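Local structure of isocitrate dehydrogenase [NAD] subunit 1, mitochondrial (Saccharomyces cerevisiae, 3BLX) at residues Lys78-Thr83 with Phe269-Arg274; Glu135-Glu140 with Leu151-Arg156; Asn287-Ile292 with Thr336-Glu341; Ala308-Lys313 with Asn344-Met349. The protein forms, with a second subunit type, the allosteric mitochondrial octamer that oxidatively decarboxylates isocitrate to 2-oxoglutarate with NAD(+), and also binds RNA. All coordinates share one frame; numbering follows the deposited sequence.

Interaction 1: residues Lys78-Thr83 with Phe269-Arg274; sequences KGLWHT and FEPGSR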
loop_
_atom_site.group_PDB
_atom_site.type_symbol
_atom_site.label_atom_id
_atom_site.label_comp_id
_atom_site.label_asym_id
_atom_site.label_seq_id
_atom_site.Cartn_x
_atom_site.Cartn_y
_atom_site.Cartn_z
ATOM N N LYS E 78 20.510 22.726 -6.034
ATOM C CA LYS E 78 20.041 23.048 -7.353
ATOM C C LYS E 78 20.370 24.493 -7.719
ATOM O O LYS E 78 20.131 25.394 -6.935
ATOM C CB LYS E 78 18.539 22.764 -7.414
ATOM C CG LYS E 78 17.778 23.443 -8.506
ATOM C CD LYS E 78 16.449 22.754 -8.704
ATOM C CE LYS E 78 15.332 23.744 -9.094
ATOM N NZ LYS E 78 15.759 24.743 -10.122
ATOM N N GLY E 79 20.929 24.695 -8.916
ATOM C CA GLY E 79 21.190 26.029 -9.447
ATOM C C GLY E 79 19.994 26.645 -10.169
ATOM O O GLY E 79 18.842 26.315 -9.879
ATOM N N LEU E 80 20.248 27.543 -11.112
ATOM C CA LEU E 80 19.149 28.215 -11.794
ATOM C C LEU E 80 19.149 27.993 -13.291
ATOM O O LEU E 80 20.199 27.801 -13.883
ATOM C CB LEU E 80 19.213 29.722 -11.575
ATOM C CG LEU E 80 18.952 30.284 -10.194
ATOM C CD1 LEU E 80 18.003 29.355 -9.438
ATOM C CD2 LEU E 80 20.280 30.472 -9.480
ATOM N N TRP E 81 17.958 28.012 -13.877
ATOM C CA TRP E 81 17.775 28.409 -15.267
ATOM C C TRP E 81 17.114 29.772 -15.278
ATOM O O TRP E 81 16.130 30.009 -14.565
ATOM C CB TRP E 81 16.894 27.439 -16.017
ATOM C CG TRP E 81 17.604 26.227 -16.374
ATOM C CD1 TRP E 81 18.241 25.962 -17.548
ATOM C CD2 TRP E 81 17.789 25.091 -15.541
ATOM N NE1 TRP E 81 18.811 24.717 -17.502
ATOM C CE2 TRP E 81 18.550 24.161 -16.277
ATOM C CE3 TRP E 81 17.381 24.765 -14.241
ATOM C CZ2 TRP E 81 18.907 22.924 -15.763
ATOM C CZ3 TRP E 81 17.734 23.543 -13.729
ATOM C CH2 TRP E 81 18.495 22.631 -14.488
ATOM N N HIS E 82 17.650 30.680 -16.080
ATOM C CA HIS E 82 17.070 32.005 -16.148
ATOM C C HIS E 82 16.087 32.154 -17.316
ATOM O O HIS E 82 15.947 33.228 -17.901
ATOM C CB HIS E 82 18.161 33.066 -16.118
ATOM C CG HIS E 82 19.016 32.991 -14.892
ATOM N ND1 HIS E 82 19.926 31.979 -14.686
ATOM C CD2 HIS E 82 19.087 33.790 -13.798
ATOM C CE1 HIS E 82 20.536 32.160 -13.526
ATOM N NE2 HIS E 82 20.044 33.252 -12.966
ATOM N N THR E 83 15.412 31.047 -17.634
ATOM C CA THR E 83 14.182 31.065 -18.420
ATOM C C THR E 83 13.050 31.529 -17.499
ATOM O O THR E 83 13.151 31.404 -16.286
ATOM C CB THR E 83 13.850 29.657 -19.025
ATOM O OG1 THR E 83 13.498 28.727 -17.985
ATOM C CG2 THR E 83 15.043 29.109 -19.814
ATOM N N PHE E 269 17.863 22.230 -1.985
ATOM C CA PHE E 269 18.300 23.575 -1.611
ATOM C C PHE E 269 18.662 24.399 -2.824
ATOM O O PHE E 269 19.233 23.878 -3.772
ATOM C CB PHE E 269 19.449 23.496 -0.608
ATOM C CG PHE E 269 19.048 22.839 0.675
ATOM C CD1 PHE E 269 18.624 23.593 1.753
ATOM C CD2 PHE E 269 18.992 21.465 0.762
ATOM C CE1 PHE E 269 18.219 22.985 2.912
ATOM C CE2 PHE E 269 18.588 20.842 1.918
ATOM C CZ PHE E 269 18.204 21.614 3.005
ATOM N N GLU E 270 18.295 25.682 -2.799
ATOM C CA GLU E 270 18.363 26.531 -3.991
ATOM C C GLU E 270 18.008 27.943 -3.619
ATOM O O GLU E 270 17.210 28.159 -2.719
ATOM C CB GLU E 270 17.383 26.052 -5.066
ATOM C CG GLU E 270 15.973 26.603 -4.905
ATOM C CD GLU E 270 15.107 26.486 -6.175
ATOM O OE1 GLU E 270 15.667 26.387 -7.290
ATOM O OE2 GLU E 270 13.856 26.501 -6.058
ATOM N N PRO E 271 18.599 28.914 -4.313
ATOM C CA PRO E 271 18.346 30.338 -4.055
ATOM C C PRO E 271 16.844 30.678 -4.033
ATOM O O PRO E 271 16.078 30.300 -4.933
ATOM C CB PRO E 271 19.036 31.030 -5.226
ATOM C CG PRO E 271 20.088 30.086 -5.665
ATOM C CD PRO E 271 19.510 28.708 -5.449
ATOM N N GLY E 272 16.444 31.412 -3.001
ATOM C CA GLY E 272 15.059 31.599 -2.691
ATOM C C GLY E 272 14.273 32.492 -3.629
ATOM O O GLY E 272 13.039 32.539 -3.541
ATOM N N SER E 273 14.961 33.211 -4.512
ATOM C CA SER E 273 14.280 34.134 -5.406
ATOM C C SER E 273 14.374 33.715 -6.854
ATOM O O SER E 273 13.820 34.372 -7.730
ATOM C CB SER E 273 14.810 35.556 -5.236
ATOM O OG SER E 273 13.976 36.276 -4.353
ATOM N N ARG E 274 15.074 32.618 -7.108
ATOM C CA ARG E 274 15.276 32.146 -8.470
ATOM C C ARG E 274 16.049 33.160 -9.322
ATOM O O ARG E 274 15.944 33.150 -10.545
ATOM C CB ARG E 274 13.932 31.788 -9.108
ATOM C CG ARG E 274 13.494 30.350 -8.863
ATOM C CD ARG E 274 12.968 30.097 -7.458
ATOM N NE ARG E 274 12.626 28.684 -7.258
ATOM C CZ ARG E 274 11.441 28.143 -7.545
ATOM N NH1 ARG E 274 10.472 28.904 -8.045
ATOM N NH2 ARG E 274 11.222 26.841 -7.333
#
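F269 receives a backbone hydrogen bond from K78: K78 N lies 2.8 Å from F269 O. This bond belongs to the parallel pairing of strands 75-80 and 267-269 inside the large mixed sheet. E270 follows and carries the polar part of the contact. Its CG sits between the backbone N and the carbonyl carbon (chi1 86°), and the rest of the chain is extended. It thereby runs parallel to the K78 chain. E270 OE1 forms a salt bridge with K78 NZ at 3.3 Å. K78 NZ also has a salt bridge to D86. P271 turns the chain away in a type I turn that ends at R274. L80 CD2 reaches P271 CG of the proline ring, 3.8 Å away. R274 closes the segment. Its CA lies 4.0 Å from L80 CD1, and its guanidinium grips E270 side-on. Both R274 NE and R274 NH2 bond to E270 OE2, at 2.8 Å and 2.9 Å. E270 OE2 lies close to the guanidinium plane. The carboxylate of E270 thus joins two cationic side chains, one at each oxygen. This buried network probably helps hold R274 near R98 and R129, which probably bind substrate.

Interaction 2: residues Glu135-Glu140 with Leu151-Arg156; sequences EFSGLE and LKVMTR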
loop_
_atom_site.group_PDB
_atom_site.type_symbol
_atom_site.label_atom_id
_atom_site.label_comp_id
_atom_site.label_asym_id
_atom_site.label_seq_id
_atom_site.Cartn_x
_atom_site.Cartn_y
_atom_site.Cartn_z
ATOM N N GLU E 135 -2.035 27.828 -7.709
ATOM C CA GLU E 135 -1.373 28.122 -8.975
ATOM C C GLU E 135 -0.781 26.871 -9.637
ATOM O O GLU E 135 -0.806 26.730 -10.855
ATOM C CB GLU E 135 -0.282 29.181 -8.754
ATOM C CG GLU E 135 0.371 29.688 -10.030
ATOM C CD GLU E 135 1.137 30.996 -9.847
ATOM O OE1 GLU E 135 0.704 31.854 -9.039
ATOM O OE2 GLU E 135 2.166 31.169 -10.542
ATOM N N PHE E 136 -0.282 25.943 -8.827
ATOM C CA PHE E 136 0.469 24.804 -9.331
ATOM C C PHE E 136 -0.323 23.529 -9.639
ATOM O O PHE E 136 0.281 22.514 -9.998
ATOM C CB PHE E 136 1.597 24.462 -8.373
ATOM C CG PHE E 136 2.515 25.602 -8.122
ATOM C CD1 PHE E 136 2.687 26.092 -6.843
ATOM C CD2 PHE E 136 3.205 26.206 -9.177
ATOM C CE1 PHE E 136 3.547 27.167 -6.624
ATOM C CE2 PHE E 136 4.049 27.276 -8.957
ATOM C CZ PHE E 136 4.229 27.755 -7.690
ATOM N N SER E 137 -1.651 23.571 -9.519
ATOM C CA SER E 137 -2.488 22.402 -9.819
ATOM C C SER E 137 -3.817 22.764 -10.499
ATOM O O SER E 137 -4.785 21.998 -10.482
ATOM C CB SER E 137 -2.761 21.578 -8.548
ATOM O OG SER E 137 -3.741 22.194 -7.712
ATOM N N GLY E 138 -3.887 23.927 -11.108
ATOM C CA GLY E 138 -5.152 24.281 -11.727
ATOM C C GLY E 138 -5.649 23.431 -12.900
ATOM O O GLY E 138 -5.286 22.270 -13.100
ATOM N N LEU E 139 -6.538 24.042 -13.663
ATOM C CA LEU E 139 -6.853 23.619 -15.005
ATOM C C LEU E 139 -7.216 24.935 -15.663
ATOM O O LEU E 139 -7.837 25.789 -15.027
ATOM C CB LEU E 139 -8.051 22.680 -15.026
ATOM C CG LEU E 139 -8.520 22.416 -16.454
ATOM C CD1 LEU E 139 -7.787 21.228 -17.032
ATOM C CD2 LEU E 139 -10.008 22.180 -16.497
ATOM N N GLU E 140 -6.794 25.131 -16.905
ATOM C CA GLU E 140 -7.214 26.318 -17.633
ATOM C C GLU E 140 -7.725 25.891 -18.972
ATOM O O GLU E 140 -7.175 24.960 -19.572
ATOM C CB GLU E 140 -6.071 27.300 -17.803
ATOM C CG GLU E 140 -5.808 28.185 -16.585
ATOM C CD GLU E 140 -4.742 29.250 -16.864
ATOM O OE1 GLU E 140 -4.780 30.339 -16.233
ATOM O OE2 GLU E 140 -3.863 28.993 -17.722
ATOM N N LEU E 151 -9.651 26.971 -13.111
ATOM C CA LEU E 151 -10.250 26.195 -12.023
ATOM C C LEU E 151 -9.163 25.743 -11.051
ATOM O O LEU E 151 -8.398 24.828 -11.340
ATOM C CB LEU E 151 -10.966 24.979 -12.591
ATOM C CG LEU E 151 -12.079 25.273 -13.581
ATOM C CD1 LEU E 151 -12.355 24.058 -14.405
ATOM C CD2 LEU E 151 -13.308 25.676 -12.812
ATOM N N LYS E 152 -9.084 26.378 -9.893
ATOM C CA LYS E 152 -7.986 26.102 -8.969
ATOM C C LYS E 152 -8.541 25.535 -7.657
ATOM O O LYS E 152 -9.658 25.844 -7.296
ATOM C CB LYS E 152 -7.147 27.366 -8.731
ATOM C CG LYS E 152 -6.300 27.823 -9.920
ATOM C CD LYS E 152 -5.586 29.149 -9.609
ATOM C CE LYS E 152 -4.996 29.850 -10.846
ATOM N NZ LYS E 152 -4.577 31.272 -10.541
ATOM N N VAL E 153 -7.791 24.675 -6.968
ATOM C CA VAL E 153 -8.269 24.109 -5.698
ATOM C C VAL E 153 -7.422 24.458 -4.482
ATOM O O VAL E 153 -6.231 24.676 -4.567
ATOM C CB VAL E 153 -8.416 22.577 -5.735
ATOM C CG1 VAL E 153 -9.360 22.146 -6.845
ATOM C CG2 VAL E 153 -7.069 21.938 -5.896
ATOM N N MET E 154 -8.076 24.532 -3.345
ATOM C CA MET E 154 -7.428 24.762 -2.070
ATOM C C MET E 154 -8.032 23.688 -1.185
ATOM O O MET E 154 -9.254 23.601 -1.072
ATOM C CB MET E 154 -7.827 26.142 -1.535
ATOM C CG MET E 154 -7.511 26.407 -0.056
ATOM S SD MET E 154 -5.972 27.328 0.157
ATOM C CE MET E 154 -6.071 28.551 -1.175
ATOM N N THR E 155 -7.205 22.851 -0.574
ATOM C CA THR E 155 -7.753 21.738 0.202
ATOM C C THR E 155 -7.206 21.732 1.610
ATOM O O THR E 155 -6.094 22.164 1.850
ATOM C CB THR E 155 -7.472 20.357 -0.435
ATOM O OG1 THR E 155 -6.186 19.865 -0.019
ATOM C CG2 THR E 155 -7.549 20.413 -1.954
ATOM N N ARG E 156 -7.975 21.197 2.539
ATOM C CA ARG E 156 -7.603 21.297 3.935
ATOM C C ARG E 156 -6.367 20.453 4.296
ATOM O O ARG E 156 -5.503 20.895 5.055
ATOM C CB ARG E 156 -8.816 21.033 4.865
ATOM C CG ARG E 156 -8.856 19.688 5.554
ATOM C CD ARG E 156 -10.004 19.615 6.578
ATOM N NE ARG E 156 -9.928 20.669 7.592
ATOM C CZ ARG E 156 -10.764 21.711 7.662
ATOM N NH1 ARG E 156 -11.780 21.843 6.780
ATOM N NH2 ARG E 156 -10.591 22.627 8.624
#
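L139 and L151 form the close part of this contact, backbone to backbone. L151 N donates to L139 O at 2.9 Å, with an N-H...O angle of 166°. The return bond, from L139 N to L151 O, is weak and more bent. The two leucine side chains lie flank to flank, with L139 CD2 3.7 Å from L151 CD1. G138 comes close as well: its CA is 3.3 Å from L151 O. Beyond G138 the segments diverge and the contact becomes looser. S137 OG meets V153 CG2 at 3.8 Å. K152 runs extended past the loop, with its CG 4.1 Å from G138 CA. The amine makes no ion pair across the contact: E135 OE1 is 5.5 Å from K152 NZ, too far for one. A subunit 2 chain borders this side, where R194 of that chain brings a like charge near K152. L151 to T155 also pair with an antiparallel strand of that subunit 2 chain. I157 of another subunit 2 chain packs on L139 and L151. The contact thus lies at the base of a protruding beta hairpin, consistent with the clasp region of isocitrate dehydrogenases, where the sheet continues across the subunit interface.

Interaction 3: residues Asn287-Ile292 with Thr336-Glu341; sequences NPTAMI and TDFTNE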
loop_
_atom_site.group_PDB
_atom_site.type_symbol
_atom_site.label_atom_id
_atom_site.label_comp_id
_atom_site.label_asym_id
_atom_site.label_seq_id
_atom_site.Cartn_x
_atom_site.Cartn_y
_atom_site.Cartn_z
ATOM N N ASN E 287 26.535 37.006 -8.502
ATOM C CA ASN E 287 26.727 36.841 -7.067
ATOM C C ASN E 287 26.396 35.424 -6.625
ATOM O O ASN E 287 25.263 34.980 -6.813
ATOM C CB ASN E 287 25.856 37.836 -6.297
ATOM C CG ASN E 287 26.325 38.025 -4.866
ATOM O OD1 ASN E 287 27.217 37.308 -4.396
ATOM N ND2 ASN E 287 25.730 38.992 -4.164
ATOM N N PRO E 288 27.377 34.700 -6.031
ATOM C CA PRO E 288 27.188 33.303 -5.614
ATOM C C PRO E 288 26.631 33.191 -4.204
ATOM O O PRO E 288 26.373 32.080 -3.779
ATOM C CB PRO E 288 28.603 32.726 -5.626
ATOM C CG PRO E 288 29.517 33.888 -5.805
ATOM C CD PRO E 288 28.731 35.155 -5.701
ATOM N N THR E 289 26.459 34.312 -3.505
ATOM C CA THR E 289 26.012 34.324 -2.109
ATOM C C THR E 289 24.757 33.469 -1.807
ATOM O O THR E 289 24.741 32.701 -0.850
ATOM C CB THR E 289 25.795 35.787 -1.610
ATOM O OG1 THR E 289 27.020 36.500 -1.716
ATOM C CG2 THR E 289 25.353 35.824 -0.187
ATOM N N ALA E 290 23.718 33.613 -2.628
ATOM C CA ALA E 290 22.457 32.918 -2.425
ATOM C C ALA E 290 22.673 31.430 -2.512
ATOM O O ALA E 290 22.200 30.692 -1.677
ATOM C CB ALA E 290 21.399 33.376 -3.438
ATOM N N MET E 291 23.394 30.992 -3.528
ATOM C CA MET E 291 23.763 29.584 -3.658
ATOM C C MET E 291 24.606 29.084 -2.465
ATOM O O MET E 291 24.337 28.034 -1.921
ATOM C CB MET E 291 24.499 29.335 -4.974
ATOM C CG MET E 291 24.654 27.909 -5.295
ATOM S SD MET E 291 23.064 27.105 -5.406
ATOM C CE MET E 291 22.438 27.788 -6.925
ATOM N N ILE E 292 25.601 29.854 -2.047
ATOM C CA ILE E 292 26.430 29.452 -0.939
ATOM C C ILE E 292 25.634 29.343 0.370
ATOM O O ILE E 292 25.762 28.362 1.108
ATOM C CB ILE E 292 27.612 30.426 -0.749
ATOM C CG1 ILE E 292 28.417 30.555 -2.053
ATOM C CG2 ILE E 292 28.517 29.949 0.397
ATOM C CD1 ILE E 292 29.532 31.614 -2.022
ATOM N N THR E 336 34.584 34.497 -9.170
ATOM C CA THR E 336 35.816 33.807 -8.805
ATOM C C THR E 336 36.644 34.536 -7.734
ATOM O O THR E 336 37.131 33.916 -6.787
ATOM C CB THR E 336 36.680 33.579 -10.052
ATOM O OG1 THR E 336 36.334 32.319 -10.622
ATOM C CG2 THR E 336 38.164 33.563 -9.719
ATOM N N ASP E 337 36.798 35.852 -7.880
ATOM C CA ASP E 337 37.524 36.639 -6.891
ATOM C C ASP E 337 36.842 36.507 -5.540
ATOM O O ASP E 337 37.483 36.303 -4.512
ATOM C CB ASP E 337 37.590 38.122 -7.294
ATOM C CG ASP E 337 38.463 38.368 -8.532
ATOM O OD1 ASP E 337 39.346 37.517 -8.836
ATOM O OD2 ASP E 337 38.258 39.415 -9.203
ATOM N N PHE E 338 35.528 36.632 -5.556
ATOM C CA PHE E 338 34.726 36.598 -4.348
ATOM C C PHE E 338 34.869 35.241 -3.671
ATOM O O PHE E 338 35.048 35.159 -2.460
ATOM C CB PHE E 338 33.267 36.903 -4.707
ATOM C CG PHE E 338 32.351 36.972 -3.539
ATOM C CD1 PHE E 338 32.547 37.906 -2.549
ATOM C CD2 PHE E 338 31.274 36.110 -3.440
ATOM C CE1 PHE E 338 31.691 37.979 -1.467
ATOM C CE2 PHE E 338 30.416 36.176 -2.357
ATOM C CZ PHE E 338 30.626 37.111 -1.370
ATOM N N THR E 339 34.798 34.180 -4.464
ATOM C CA THR E 339 34.945 32.827 -3.955
ATOM C C THR E 339 36.303 32.645 -3.295
ATOM O O THR E 339 36.385 32.160 -2.154
ATOM C CB THR E 339 34.803 31.771 -5.066
ATOM O OG1 THR E 339 33.520 31.893 -5.688
ATOM C CG2 THR E 339 34.945 30.377 -4.489
ATOM N N ASN E 340 37.362 33.044 -4.009
ATOM C CA ASN E 340 38.725 32.916 -3.499
ATOM C C ASN E 340 38.982 33.690 -2.192
ATOM O O ASN E 340 39.697 33.198 -1.316
ATOM C CB ASN E 340 39.733 33.274 -4.577
ATOM C CG ASN E 340 39.758 32.254 -5.701
ATOM O OD1 ASN E 340 39.433 31.076 -5.496
ATOM N ND2 ASN E 340 40.141 32.698 -6.902
ATOM N N GLU E 341 38.382 34.878 -2.059
ATOM C CA GLU E 341 38.451 35.648 -0.833
ATOM C C GLU E 341 37.806 34.895 0.326
ATOM O O GLU E 341 38.306 34.915 1.450
ATOM C CB GLU E 341 37.756 37.009 -0.997
ATOM C CG GLU E 341 38.573 38.249 -0.538
ATOM C CD GLU E 341 39.102 38.202 0.909
ATOM O OE1 GLU E 341 38.440 38.775 1.804
ATOM O OE2 GLU E 341 40.195 37.631 1.145
#
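The F338 ring meets three consecutive residues of the other segment, N287, P288 and T289. All three approach it obliquely, neither squarely over a face nor in line with an edge. P288 CD is 3.5 Å from F338 CD2, and P288 CG also touches that ring atom. T289 OG1 lies 3.5 Å from F338 CE2, and the two side chains cross at about a right angle. The amide of N287 stands steeply to the ring, with the planes 79° apart. This is helix-to-helix packing in the large domain of the isocitrate and isopropylmalate dehydrogenase fold. The start of helix 289-302 rests against the N-terminal part of helix 335-347. F338 reaches across because its CG is anti to the backbone N (chi1 -177°). T318 and I319 of helix 306-320 also touch F338. I292 lies one turn beyond P288, and its CB points toward helix 335-347. T339 is a marginal neighbour of P288. Its hydroxyl is engaged by T335 O and S35 OG. The contact is buried, and no hydrogen bond crosses it. N287 OD1 and T289 OG1, which face the ring, bond to each other, while N287 ND2 bonds to D328 OD1. N287 OD1 also caps the helix start. It accepts from T289 N at 3.2 Å and from T289 OG1 at 2.8 Å, both from the same face of the N287 amide plane.

Interaction 4: residues Ala308-Lys313 with Asn344-Met349; sequences ATRISK and NKLSTM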
loop_
_atom_site.group_PDB
_atom_site.type_symbol
_atom_site.label_atom_id
_atom_site.label_comp_id
_atom_site.label_asym_id
_atom_site.label_seq_id
_atom_site.Cartn_x
_atom_site.Cartn_y
_atom_site.Cartn_z
ATOM N N ALA E 308 28.963 24.563 8.422
ATOM C CA ALA E 308 28.022 25.565 7.972
ATOM C C ALA E 308 28.242 26.886 8.671
ATOM O O ALA E 308 28.040 27.942 8.080
ATOM C CB ALA E 308 26.594 25.101 8.179
ATOM N N THR E 309 28.626 26.835 9.944
ATOM C CA THR E 309 28.832 28.059 10.708
ATOM C C THR E 309 30.061 28.780 10.156
ATOM O O THR E 309 30.056 30.001 9.991
ATOM C CB THR E 309 28.998 27.772 12.210
ATOM O OG1 THR E 309 27.923 26.938 12.653
ATOM C CG2 THR E 309 28.970 29.057 12.993
ATOM N N ARG E 310 31.092 28.004 9.835
ATOM C CA ARG E 310 32.325 28.558 9.309
ATOM C C ARG E 310 32.107 29.225 7.953
ATOM O O ARG E 310 32.476 30.385 7.761
ATOM C CB ARG E 310 33.396 27.472 9.214
ATOM C CG ARG E 310 33.917 27.003 10.566
ATOM C CD ARG E 310 34.752 25.749 10.421
ATOM N NE ARG E 310 35.749 25.862 9.359
ATOM C CZ ARG E 310 36.908 26.490 9.501
ATOM N NH1 ARG E 310 37.198 27.068 10.659
ATOM N NH2 ARG E 310 37.767 26.543 8.490
ATOM N N ILE E 311 31.498 28.489 7.027
ATOM C CA ILE E 311 31.242 28.998 5.689
ATOM C C ILE E 311 30.366 30.229 5.735
ATOM O O ILE E 311 30.560 31.174 4.975
ATOM C CB ILE E 311 30.573 27.970 4.813
ATOM C CG1 ILE E 311 31.562 26.846 4.510
ATOM C CG2 ILE E 311 30.069 28.636 3.545
ATOM C CD1 ILE E 311 30.949 25.702 3.747
ATOM N N SER E 312 29.414 30.226 6.655
ATOM C CA SER E 312 28.524 31.360 6.804
ATOM C C SER E 312 29.251 32.606 7.328
ATOM O O SER E 312 28.994 33.721 6.880
ATOM C CB SER E 312 27.354 31.001 7.720
ATOM O OG SER E 312 26.364 32.027 7.724
ATOM N N LYS E 313 30.145 32.416 8.292
ATOM C CA LYS E 313 30.910 33.530 8.850
ATOM C C LYS E 313 31.852 34.104 7.785
ATOM O O LYS E 313 31.935 35.311 7.585
ATOM C CB LYS E 313 31.695 33.077 10.078
ATOM C CG LYS E 313 32.296 34.208 10.891
ATOM C CD LYS E 313 33.051 33.677 12.103
ATOM C CE LYS E 313 33.546 34.813 12.980
ATOM N NZ LYS E 313 34.198 34.301 14.218
ATOM N N ASN E 344 39.904 32.063 1.319
ATOM C CA ASN E 344 41.068 32.622 1.990
ATOM C C ASN E 344 40.828 32.885 3.481
ATOM O O ASN E 344 41.692 32.599 4.309
ATOM C CB ASN E 344 41.541 33.895 1.273
ATOM C CG ASN E 344 42.772 34.514 1.919
ATOM O OD1 ASN E 344 43.840 33.910 1.911
ATOM N ND2 ASN E 344 42.625 35.729 2.481
ATOM N N LYS E 345 39.667 33.428 3.827
ATOM C CA LYS E 345 39.343 33.665 5.241
ATOM C C LYS E 345 39.097 32.353 5.948
ATOM O O LYS E 345 39.134 32.291 7.173
ATOM C CB LYS E 345 38.107 34.559 5.414
ATOM C CG LYS E 345 37.969 35.577 4.320
ATOM C CD LYS E 345 37.240 36.811 4.803
ATOM C CE LYS E 345 38.182 37.718 5.578
ATOM N NZ LYS E 345 37.560 39.031 5.830
ATOM N N LEU E 346 38.826 31.314 5.163
ATOM C CA LEU E 346 38.527 29.993 5.688
ATOM C C LEU E 346 39.777 29.264 6.178
ATOM O O LEU E 346 39.753 28.671 7.255
ATOM C CB LEU E 346 37.798 29.162 4.631
ATOM C CG LEU E 346 36.332 28.778 4.883
ATOM C CD1 LEU E 346 35.707 29.538 6.027
ATOM C CD2 LEU E 346 35.525 28.938 3.615
ATOM N N SER E 347 40.856 29.308 5.391
ATOM C CA SER E 347 42.118 28.677 5.792
ATOM C C SER E 347 42.714 29.307 7.055
ATOM O O SER E 347 43.246 28.604 7.917
ATOM C CB SER E 347 43.128 28.728 4.657
ATOM O OG SER E 347 43.269 30.059 4.202
ATOM N N THR E 348 42.610 30.626 7.174
ATOM C CA THR E 348 43.102 31.326 8.357
ATOM C C THR E 348 42.095 31.269 9.507
ATOM O O THR E 348 42.382 31.758 10.605
ATOM C CB THR E 348 43.439 32.820 8.072
ATOM O OG1 THR E 348 42.326 33.660 8.418
ATOM C CG2 THR E 348 43.815 33.031 6.598
ATOM N N MET E 349 40.914 30.697 9.254
ATOM C CA MET E 349 39.833 30.687 10.259
ATOM C C MET E 349 40.107 29.785 11.448
ATOM O O MET E 349 39.686 30.144 12.559
ATOM C CB MET E 349 38.473 30.301 9.666
ATOM C CG MET E 349 37.491 31.458 9.585
ATOM S SD MET E 349 35.835 31.002 10.122
ATOM C CE MET E 349 35.840 31.565 11.836
ATOM O OXT MET E 349 40.710 28.705 11.301
#
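R310 supplies the polar links to the C-terminal segment. Its chain is bent at chi3 (48°), and its NH2 makes a weak hydrogen bond to L346 O at 3.2 Å. R310 NH1 forms a long salt bridge with the C-terminal carboxylate, 3.9 Å from M349 OXT, which lies at the edge of the guanidinium in its plane. A further salt bridge runs from R310 NH2 to E43, a residue just after helix 27-42. The E43 salt bridge is the firm link; the bonds to L346 and M349 are weak or long. Helices 27-42, 306-320 and 335-347 belong to the large domain of the isocitrate and isopropylmalate dehydrogenase fold. Van der Waals contacts complete the set. R310 and M349 run antiparallel past one another. M349 CB is 3.6 Å from R310 NH1, and M349 SD and L346 CD1 lie over one face of the guanidinium. L346 CD1 also comes within 3.8 Å of R310 O. L346 also packs on I39 and A314. K313 is fully extended on the exposed side and passes M349 at a slant. There K313 CD touches M349 CE at 3.5 Å.

In the fold
Interactions 1, 3 and 4 run outward through one side of the subunit. Interactions 1 and 3 have centres 15 Å apart and touch: M291 CE lies 3.3 Å from G79 CA, and P271 packs on A290. Interactions 3 and 4 share helix 335-347, with centres 13 Å apart. They meet where I292 CG2 is 3.7 Å from I311 CG2. Interaction 2 stands apart, its centre 38 Å from that of interaction 3, on the opposite side of the chain centre. Both interactions 1 and 2 lie near R98 and R129, which probably bind substrate. The side chain of R274 is about 4 Å from that of R129, and that of S137 about 7 Å from that of R98. Interactions 3 and 4 lie away from these sites.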